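Local coordinates for spindle pole body-associated protein VIK1 (Candida glabrata, PDB 4GKP) that probably binds microtubules as the noncatalytic partner of the kinesin Kar3, here represented by its truncated neck and C-terminal kinesin motor-homology domain, at residues E149-L154 / P200-F205; N82-S87 / K236-D241; L116-L121 / G184-Q189. All coordinates share one frame; numbering follows the deposited sequence.

Interaction 1 of 3, residues E149-L154 / P200-F205; sequences ESTISL and PIDFYF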
loop_
_atom_site.group_PDB
_atom_site.type_symbol
_atom_site.label_atom_id
_atom_site.label_comp_id
_atom_site.label_asym_id
_atom_site.label_seq_id
_atom_site.Cartn_x
_atom_site.Cartn_y
_atom_site.Cartn_z
ATOM N N GLU A 149 21.217 5.376 -1.688
ATOM C CA GLU A 149 20.845 6.395 -0.708
ATOM C C GLU A 149 19.461 6.988 -1.011
ATOM O O GLU A 149 18.643 7.136 -0.114
ATOM C CB GLU A 149 21.907 7.503 -0.633
ATOM N N SER A 150 19.211 7.285 -2.284
ATOM C CA SER A 150 18.059 8.086 -2.703
ATOM C C SER A 150 16.838 7.256 -3.137
ATOM O O SER A 150 15.733 7.791 -3.244
ATOM C CB SER A 150 18.470 9.006 -3.866
ATOM O OG SER A 150 18.740 8.248 -5.047
ATOM N N THR A 151 17.050 5.958 -3.371
ATOM C CA THR A 151 16.094 5.132 -4.090
ATOM C C THR A 151 16.416 3.650 -3.924
ATOM O O THR A 151 17.507 3.275 -3.482
ATOM C CB THR A 151 16.093 5.479 -5.611
ATOM O OG1 THR A 151 14.866 5.056 -6.230
ATOM C CG2 THR A 151 17.299 4.849 -6.331
ATOM N N ILE A 152 15.429 2.827 -4.264
ATOM C CA ILE A 152 15.607 1.412 -4.460
ATOM C C ILE A 152 15.592 1.171 -5.955
ATOM O O ILE A 152 14.659 1.543 -6.668
ATOM C CB ILE A 152 14.495 0.608 -3.769
ATOM C CG1 ILE A 152 14.463 0.948 -2.277
ATOM C CG2 ILE A 152 14.668 -0.890 -4.020
ATOM C CD1 ILE A 152 13.428 0.184 -1.494
ATOM N N SER A 153 16.652 0.559 -6.441
ATOM C CA SER A 153 16.777 0.346 -7.862
ATOM C C SER A 153 16.299 -1.052 -8.202
ATOM O O SER A 153 16.762 -2.027 -7.613
ATOM C CB SER A 153 18.222 0.550 -8.290
ATOM O OG SER A 153 18.254 0.965 -9.634
ATOM N N LEU A 154 15.329 -1.125 -9.109
ATOM C CA LEU A 154 14.791 -2.376 -9.627
ATOM C C LEU A 154 15.253 -2.518 -11.061
ATOM O O LEU A 154 15.288 -1.529 -11.827
ATOM C CB LEU A 154 13.255 -2.374 -9.622
ATOM C CG LEU A 154 12.413 -2.656 -8.375
ATOM C CD1 LEU A 154 12.594 -1.590 -7.309
ATOM C CD2 LEU A 154 10.944 -2.722 -8.758
ATOM N N PRO A 200 13.054 12.092 -10.029
ATOM C CA PRO A 200 11.765 11.393 -9.873
ATOM C C PRO A 200 11.353 11.357 -8.417
ATOM O O PRO A 200 12.210 11.254 -7.538
ATOM C CB PRO A 200 12.038 9.978 -10.396
ATOM C CG PRO A 200 13.544 9.830 -10.421
ATOM C CD PRO A 200 14.159 11.206 -10.472
ATOM N N ILE A 201 10.059 11.498 -8.154
ATOM C CA ILE A 201 9.535 11.205 -6.831
ATOM C C ILE A 201 9.102 9.743 -6.840
ATOM O O ILE A 201 8.289 9.339 -7.681
ATOM C CB ILE A 201 8.313 12.082 -6.492
ATOM C CG1 ILE A 201 8.600 13.562 -6.837
ATOM C CG2 ILE A 201 7.920 11.871 -5.033
ATOM C CD1 ILE A 201 7.378 14.436 -6.912
ATOM N N ASP A 202 9.653 8.949 -5.923
ATOM C CA ASP A 202 9.313 7.526 -5.870
ATOM C C ASP A 202 8.082 7.242 -4.997
ATOM O O ASP A 202 7.974 7.717 -3.849
ATOM C CB ASP A 202 10.506 6.710 -5.362
ATOM C CG ASP A 202 11.760 6.968 -6.158
ATOM O OD1 ASP A 202 11.680 7.032 -7.382
ATOM O OD2 ASP A 202 12.841 7.118 -5.561
ATOM N N PHE A 203 7.169 6.458 -5.545
ATOM C CA PHE A 203 6.036 5.981 -4.783
ATOM C C PHE A 203 6.077 4.466 -4.813
ATOM O O PHE A 203 6.180 3.882 -5.893
ATOM C CB PHE A 203 4.710 6.509 -5.353
ATOM C CG PHE A 203 3.472 5.826 -4.786
ATOM C CD1 PHE A 203 3.129 5.957 -3.438
ATOM C CD2 PHE A 203 2.628 5.080 -5.611
ATOM C CE1 PHE A 203 1.991 5.345 -2.920
ATOM C CE2 PHE A 203 1.485 4.458 -5.094
ATOM C CZ PHE A 203 1.170 4.590 -3.743
ATOM N N TYR A 204 6.011 3.842 -3.635
ATOM C CA TYR A 204 5.985 2.370 -3.523
ATOM C C TYR A 204 4.627 1.895 -3.048
ATOM O O TYR A 204 4.117 2.359 -2.012
ATOM C CB TYR A 204 7.060 1.850 -2.556
ATOM C CG TYR A 204 8.439 2.298 -2.916
ATOM C CD1 TYR A 204 9.207 1.573 -3.823
ATOM C CD2 TYR A 204 8.974 3.476 -2.380
ATOM C CE1 TYR A 204 10.485 1.994 -4.175
ATOM C CE2 TYR A 204 10.246 3.907 -2.726
ATOM C CZ TYR A 204 10.994 3.156 -3.619
ATOM O OH TYR A 204 12.246 3.569 -3.966
ATOM N N PHE A 205 4.050 0.982 -3.817
ATOM C CA PHE A 205 2.819 0.324 -3.425
ATOM C C PHE A 205 3.108 -1.130 -3.096
ATOM O O PHE A 205 3.477 -1.922 -3.963
ATOM C CB PHE A 205 1.749 0.410 -4.515
ATOM C CG PHE A 205 0.462 -0.264 -4.143
ATOM C CD1 PHE A 205 -0.267 0.154 -3.020
ATOM C CD2 PHE A 205 -0.029 -1.327 -4.901
ATOM C CE1 PHE A 205 -1.457 -0.478 -2.662
ATOM C CE2 PHE A 205 -1.230 -1.945 -4.560
ATOM C CZ PHE A 205 -1.945 -1.518 -3.445
#

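Interaction 2 of 3, residues N82-S87 / K236-D241; sequences NFNLFS and KKIFHD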
loop_
_atom_site.group_PDB
_atom_site.type_symbol
_atom_site.label_atom_id
_atom_site.label_comp_id
_atom_site.label_asym_id
_atom_site.label_seq_id
_atom_site.Cartn_x
_atom_site.Cartn_y
_atom_site.Cartn_z
ATOM N N ASN A 82 9.472 11.240 -1.232
ATOM C CA ASN A 82 9.309 9.843 -1.581
ATOM C C ASN A 82 8.340 9.197 -0.601
ATOM O O ASN A 82 8.361 9.488 0.611
ATOM C CB ASN A 82 10.664 9.124 -1.561
ATOM C CG ASN A 82 11.607 9.634 -2.633
ATOM O OD1 ASN A 82 11.184 10.144 -3.673
ATOM N ND2 ASN A 82 12.879 9.498 -2.393
ATOM N N PHE A 83 7.479 8.322 -1.105
ATOM C CA PHE A 83 6.424 7.803 -0.237
ATOM C C PHE A 83 5.932 6.439 -0.637
ATOM O O PHE A 83 6.321 5.895 -1.677
ATOM C CB PHE A 83 5.249 8.810 -0.068
ATOM C CG PHE A 83 4.435 9.030 -1.309
ATOM C CD1 PHE A 83 5.004 9.579 -2.456
ATOM C CD2 PHE A 83 3.079 8.725 -1.321
ATOM C CE1 PHE A 83 4.240 9.792 -3.597
ATOM C CE2 PHE A 83 2.306 8.940 -2.455
ATOM C CZ PHE A 83 2.886 9.477 -3.599
ATOM N N ASN A 84 5.085 5.888 0.225
ATOM C CA ASN A 84 4.576 4.544 0.026
ATOM C C ASN A 84 3.136 4.372 0.516
ATOM O O ASN A 84 2.618 5.208 1.268
ATOM C CB ASN A 84 5.508 3.533 0.694
ATOM C CG ASN A 84 5.412 3.555 2.206
ATOM O OD1 ASN A 84 4.355 3.283 2.769
ATOM N ND2 ASN A 84 6.517 3.871 2.874
ATOM N N LEU A 85 2.510 3.286 0.072
ATOM C CA LEU A 85 1.259 2.824 0.646
ATOM C C LEU A 85 1.391 1.321 0.772
ATOM O O LEU A 85 1.775 0.664 -0.192
ATOM C CB LEU A 85 0.047 3.176 -0.242
ATOM C CG LEU A 85 -1.318 2.595 0.164
ATOM C CD1 LEU A 85 -1.819 3.137 1.505
ATOM C CD2 LEU A 85 -2.370 2.807 -0.926
ATOM N N PHE A 86 1.087 0.788 1.961
ATOM C CA PHE A 86 1.024 -0.661 2.160
ATOM C C PHE A 86 -0.410 -1.130 2.195
ATOM O O PHE A 86 -1.228 -0.546 2.893
ATOM C CB PHE A 86 1.629 -1.053 3.491
ATOM C CG PHE A 86 3.119 -1.064 3.509
ATOM C CD1 PHE A 86 3.832 0.126 3.647
ATOM C CD2 PHE A 86 3.811 -2.277 3.437
ATOM C CE1 PHE A 86 5.214 0.111 3.684
ATOM C CE2 PHE A 86 5.193 -2.301 3.469
ATOM C CZ PHE A 86 5.896 -1.102 3.598
ATOM N N SER A 87 -0.709 -2.186 1.450
ATOM C CA SER A 87 -2.018 -2.814 1.517
ATOM C C SER A 87 -1.839 -4.194 2.133
ATOM O O SER A 87 -1.159 -5.060 1.550
ATOM C CB SER A 87 -2.653 -2.920 0.131
ATOM O OG SER A 87 -3.814 -3.739 0.180
ATOM N N LYS A 236 12.862 -2.097 5.528
ATOM C CA LYS A 236 13.443 -1.142 6.468
ATOM C C LYS A 236 13.966 0.100 5.747
ATOM O O LYS A 236 13.944 1.193 6.300
ATOM C CB LYS A 236 14.524 -1.798 7.355
ATOM N N LYS A 237 14.440 -0.070 4.522
ATOM C CA LYS A 237 14.824 1.064 3.673
ATOM C C LYS A 237 13.606 1.962 3.345
ATOM O O LYS A 237 13.729 3.195 3.336
ATOM C CB LYS A 237 15.498 0.559 2.392
ATOM C CG LYS A 237 15.766 1.611 1.324
ATOM C CD LYS A 237 16.859 2.577 1.743
ATOM C CE LYS A 237 16.893 3.787 0.826
ATOM N NZ LYS A 237 17.734 4.883 1.383
ATOM N N ILE A 238 12.450 1.325 3.109
ATOM C CA ILE A 238 11.169 1.993 2.840
ATOM C C ILE A 238 10.631 2.739 4.076
ATOM O O ILE A 238 10.296 3.936 3.981
ATOM C CB ILE A 238 10.135 0.982 2.263
ATOM C CG1 ILE A 238 10.552 0.534 0.862
ATOM C CG2 ILE A 238 8.738 1.558 2.211
ATOM C CD1 ILE A 238 9.927 -0.767 0.411
ATOM N N PHE A 239 10.575 2.057 5.233
ATOM C CA PHE A 239 10.164 2.712 6.498
ATOM C C PHE A 239 11.092 3.855 6.913
ATOM O O PHE A 239 10.648 4.811 7.561
ATOM C CB PHE A 239 10.025 1.730 7.674
ATOM C CG PHE A 239 8.981 0.668 7.475
ATOM C CD1 PHE A 239 7.729 0.979 6.954
ATOM C CD2 PHE A 239 9.243 -0.650 7.835
ATOM C CE1 PHE A 239 6.773 -0.003 6.772
ATOM C CE2 PHE A 239 8.291 -1.640 7.653
ATOM C CZ PHE A 239 7.055 -1.315 7.121
ATOM N N HIS A 240 12.371 3.769 6.544
ATOM C CA HIS A 240 13.318 4.798 6.965
ATOM C C HIS A 240 13.408 5.955 6.025
ATOM O O HIS A 240 13.621 7.076 6.464
ATOM C CB HIS A 240 14.714 4.216 7.208
ATOM C CG HIS A 240 15.689 5.203 7.823
ATOM N ND1 HIS A 240 16.631 5.842 7.098
ATOM C CD2 HIS A 240 15.822 5.665 9.135
ATOM C CE1 HIS A 240 17.339 6.662 7.903
ATOM N NE2 HIS A 240 16.842 6.555 9.148
ATOM N N ASP A 241 13.258 5.705 4.725
ATOM C CA ASP A 241 13.542 6.731 3.724
ATOM C C ASP A 241 12.364 7.239 2.884
ATOM O O ASP A 241 12.565 8.057 1.981
ATOM C CB ASP A 241 14.692 6.271 2.836
ATOM C CG ASP A 241 16.028 6.373 3.544
ATOM O OD1 ASP A 241 16.404 7.494 3.946
ATOM O OD2 ASP A 241 16.699 5.334 3.704
HETATM O O HOH W 1 13.647 7.662 -0.353
#

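Interaction 3 of 3, residues L116-L121 / G184-Q189; sequences LQYVML and GLSKFQ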
loop_
_atom_site.group_PDB
_atom_site.type_symbol
_atom_site.label_atom_id
_atom_site.label_comp_id
_atom_site.label_asym_id
_atom_site.label_seq_id
_atom_site.Cartn_x
_atom_site.Cartn_y
_atom_site.Cartn_z
ATOM N N LEU A 116 6.180 2.634 -14.214
ATOM C CA LEU A 116 5.882 1.574 -13.274
ATOM C C LEU A 116 6.854 0.409 -13.454
ATOM O O LEU A 116 7.226 0.064 -14.562
ATOM C CB LEU A 116 4.433 1.115 -13.436
ATOM C CG LEU A 116 3.961 -0.145 -12.693
ATOM C CD1 LEU A 116 4.026 0.071 -11.182
ATOM C CD2 LEU A 116 2.558 -0.573 -13.135
ATOM N N GLN A 117 7.299 -0.149 -12.340
ATOM C CA GLN A 117 7.929 -1.459 -12.315
ATOM C C GLN A 117 7.243 -2.256 -11.224
ATOM O O GLN A 117 6.948 -1.726 -10.158
ATOM C CB GLN A 117 9.402 -1.336 -11.996
ATOM C CG GLN A 117 10.221 -0.719 -13.110
ATOM C CD GLN A 117 11.621 -0.388 -12.640
ATOM O OE1 GLN A 117 11.807 0.434 -11.726
ATOM N NE2 GLN A 117 12.614 -1.063 -13.220
ATOM N N TYR A 118 7.014 -3.533 -11.478
ATOM C CA TYR A 118 6.178 -4.340 -10.604
ATOM C C TYR A 118 6.790 -5.721 -10.385
ATOM O O TYR A 118 6.876 -6.523 -11.312
ATOM C CB TYR A 118 4.790 -4.472 -11.248
ATOM C CG TYR A 118 3.705 -5.108 -10.400
ATOM C CD1 TYR A 118 3.786 -5.136 -9.007
ATOM C CD2 TYR A 118 2.568 -5.629 -11.000
ATOM C CE1 TYR A 118 2.781 -5.684 -8.245
ATOM C CE2 TYR A 118 1.557 -6.189 -10.251
ATOM C CZ TYR A 118 1.669 -6.214 -8.877
ATOM O OH TYR A 118 0.649 -6.767 -8.146
ATOM N N VAL A 119 7.191 -6.017 -9.158
ATOM C CA VAL A 119 7.749 -7.331 -8.882
ATOM C C VAL A 119 7.117 -8.048 -7.682
ATOM O O VAL A 119 6.690 -7.415 -6.721
ATOM C CB VAL A 119 9.277 -7.254 -8.653
ATOM C CG1 VAL A 119 10.011 -6.834 -9.927
ATOM C CG2 VAL A 119 9.617 -6.329 -7.490
ATOM N N MET A 120 7.083 -9.377 -7.739
ATOM C CA MET A 120 6.918 -10.185 -6.538
ATOM C C MET A 120 8.285 -10.428 -5.883
ATOM O O MET A 120 9.210 -10.905 -6.523
ATOM C CB MET A 120 6.235 -11.514 -6.865
ATOM C CG MET A 120 5.654 -12.199 -5.632
ATOM S SD MET A 120 5.983 -13.967 -5.503
ATOM C CE MET A 120 7.779 -14.029 -5.607
ATOM N N LEU A 121 8.419 -10.072 -4.612
ATOM C CA LEU A 121 9.677 -10.247 -3.880
ATOM C C LEU A 121 9.566 -11.350 -2.827
ATOM O O LEU A 121 8.486 -11.557 -2.272
ATOM C CB LEU A 121 10.065 -8.949 -3.178
ATOM C CG LEU A 121 11.118 -8.032 -3.772
ATOM C CD1 LEU A 121 11.561 -7.051 -2.696
ATOM C CD2 LEU A 121 12.304 -8.827 -4.293
ATOM N N GLY A 184 4.074 -8.053 -2.929
ATOM C CA GLY A 184 3.907 -7.314 -4.184
ATOM C C GLY A 184 4.594 -5.978 -3.999
ATOM O O GLY A 184 4.319 -5.269 -3.038
ATOM N N LEU A 185 5.514 -5.646 -4.888
ATOM C CA LEU A 185 6.247 -4.394 -4.800
ATOM C C LEU A 185 6.142 -3.686 -6.146
ATOM O O LEU A 185 6.657 -4.182 -7.161
ATOM C CB LEU A 185 7.715 -4.638 -4.419
ATOM C CG LEU A 185 8.691 -3.438 -4.294
ATOM C CD1 LEU A 185 8.302 -2.439 -3.224
ATOM C CD2 LEU A 185 10.099 -3.909 -3.990
ATOM N N SER A 186 5.422 -2.566 -6.147
ATOM C CA SER A 186 5.303 -1.694 -7.314
ATOM C C SER A 186 6.103 -0.432 -7.041
ATOM O O SER A 186 5.994 0.158 -5.963
ATOM C CB SER A 186 3.846 -1.284 -7.544
ATOM O OG SER A 186 3.076 -2.345 -8.063
ATOM N N LYS A 187 6.913 -0.016 -8.003
ATOM C CA LYS A 187 7.617 1.250 -7.876
ATOM C C LYS A 187 7.189 2.187 -8.993
ATOM O O LYS A 187 7.356 1.867 -10.172
ATOM C CB LYS A 187 9.127 1.061 -7.920
ATOM C CG LYS A 187 9.867 2.387 -7.817
ATOM C CD LYS A 187 11.346 2.240 -8.104
ATOM C CE LYS A 187 12.024 3.602 -8.096
ATOM N NZ LYS A 187 13.504 3.434 -8.145
ATOM N N PHE A 188 6.616 3.325 -8.611
ATOM C CA PHE A 188 6.223 4.321 -9.586
ATOM C C PHE A 188 7.233 5.459 -9.486
ATOM O O PHE A 188 7.576 5.896 -8.396
ATOM C CB PHE A 188 4.823 4.899 -9.294
ATOM C CG PHE A 188 3.687 3.902 -9.335
ATOM C CD1 PHE A 188 3.460 3.020 -8.266
ATOM C CD2 PHE A 188 2.782 3.907 -10.389
ATOM C CE1 PHE A 188 2.377 2.133 -8.280
ATOM C CE2 PHE A 188 1.695 3.015 -10.415
ATOM C CZ PHE A 188 1.483 2.141 -9.356
ATOM N N GLN A 189 7.692 5.956 -10.619
ATOM C CA GLN A 189 8.465 7.182 -10.619
ATOM C C GLN A 189 7.622 8.288 -11.230
ATOM O O GLN A 189 7.060 8.120 -12.325
ATOM C CB GLN A 189 9.751 7.017 -11.437
ATOM C CG GLN A 189 10.822 6.146 -10.794
ATOM C CD GLN A 189 12.005 5.945 -11.723
ATOM O OE1 GLN A 189 11.859 5.476 -12.876
ATOM N NE2 GLN A 189 13.168 6.322 -11.259
HETATM O O HOH W 2 9.229 2.788 -11.913
#

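Interaction 1 of 3, residues E149-L154 / P200-F205
Thr151 and Ile152, where the 145-147/152-154 beta hairpin enters its second strand, lie over Asp202 and Tyr204 of strand 201-208 in the mixed central sheet of a kinesin motor-like fold. Two polar bonds carry the contact. Thr151 OG1 donates to Asp202 OD2 at 3.0 Å, and the hydroxyl comes from above the carboxylate plane, 55° out of it, with the two side chains crossing at about a right angle. One residue on, the backbone N of Ile152 reaches Tyr204 OH at 3.3 Å with an N-H...O angle of 157°, a rather long but fairly straight bond that uses the phenol as acceptor. Tyr204 OH also lies 3.7 Å from Ile152 CB, while the ring carbon Tyr204 CE1 is 4.3 Å from Ile152 CB, so the isoleucine meets the far end of the phenol obliquely. In Thr151 the OG1 branch swings to the side opposite the backbone N (chi1 -159°), which brings it to Asp202; there it also receives a hydrogen bond from Lys187 NZ on strand 183-192. Lys187 bonds Ile152 O as well, so one ammonium holds two successive residues of the hairpin.

Asp202 and Tyr204, two residues apart on one strand, present their side chains on the same side of the sheet, whereas Phe203 and Phe205 turn to helix 96-107 on the other. The backbone of Asp202 is itself bonded to that of Phe83 on strand 83-88, Tyr204 is flanked by Asn84 and Thr242, and at the far end of the hairpin segment Leu154 O accepts a hydrogen bond from Gln117 NE2.

Interaction 2 of 3, residues N82-S87 / K236-D241
Asn84 ND2 is gripped by two hydroxyls beyond the helix end, Thr242 OG1 and Ser244 OG, while Ile238 CG2 presses against it at 3.3 Å. Thr242 OG1 also bonds Ile238 O, so one threonine ties the strand amide to the last turn of helix 230-241. With CG between its backbone N and carbonyl carbon (chi1 73°), Asn84 turns its amide onto the branch methyl of Ile238. Two residues along, Phe86 CE1 lies 4.1 Å from Ile238 CG2 and 3.5 Å from Phe239 CE1. The two rings are nearly parallel, 24° between planes, but slid apart with centroids 5.2 Å from each other, so they barely overlap. At the other end a water bridges the segments: it accepts from Asn82 ND2 at 2.8 Å and donates to Asp241 O at 2.6 Å, while Asn82 OD1 takes the backbone N of Asp202. On the helix, Lys237 forms a salt bridge to Asp241 and also bonds Glu149 O. The strand and helix axes approach to 8.7 Å, crossing at -124°. This is a helix laid over parallel core strands, as in the alpha/beta sandwich of the kinesin motor-like fold.

Interaction 3 of 3, residues L116-L121 / G184-Q189
Two antiparallel strands of the central sheet, 112-121 and 183-192, meet here in register from Leu116-Phe188 to Met120-Gly184. The hydrogen-bonded pairs are Gln117 with Lys187 and Val119 with Leu185. Gln117 N gives to Lys187 O at 3.0 Å, and Gln117 O receives Lys187 N at 2.8 Å; in the second pair Val119 N to Leu185 O and Leu185 N to Val119 O are both 2.8 Å. On the face of Leu116, Tyr118, Ser186 and Phe188, Leu116 CD1 sits over the centre of the Phe188 ring, 3.8 Å from the centroid and 12° off the ring normal, a CH-pi contact. Leu116 CG lies opposite its backbone N (chi1 171°), which carries CD1 over that ring. The Phe104 ring meets Phe188 edge-to-face, and Phe97 stacks on Tyr118, whose OH bonds Glu207 and the Tyr174 backbone N. On the opposite face Val119 and Leu185 lie alongside each other, and Leu121 CD1 touches Leu185 CD2 at 3.7 Å. A water donates to Lys187 O and, weakly, to Gln117 OE1. The whole is a regular antiparallel ladder, covered on the Tyr118-Phe188 face by helix 96-107, within the mixed sheet of a kinesin motor-like domain.

How the interactions relate
All three contacts share the central sheet, in which strand 201-208 runs between strands 83-88 and 183-192. Interaction 1 therefore adjoins both others: its centre is about 9 Å from that of interaction 2 and about 10 Å from that of interaction 3. Tyr204 O bonds Leu85 N at 2.8 Å on one side, and Phe203 O bonds Phe188 N at 2.8 Å on the other. Interactions 2 and 3 have centres about 13 Å apart and do not touch. Above the sheet, the 149-154 segment spans them: Lys187 is the lysine shared by interactions 1 and 3, while Ile152 packs on Lys237 and Ile238. Helix 230-241 also meets Leu121 of interaction 3, through Leu231 and Val234.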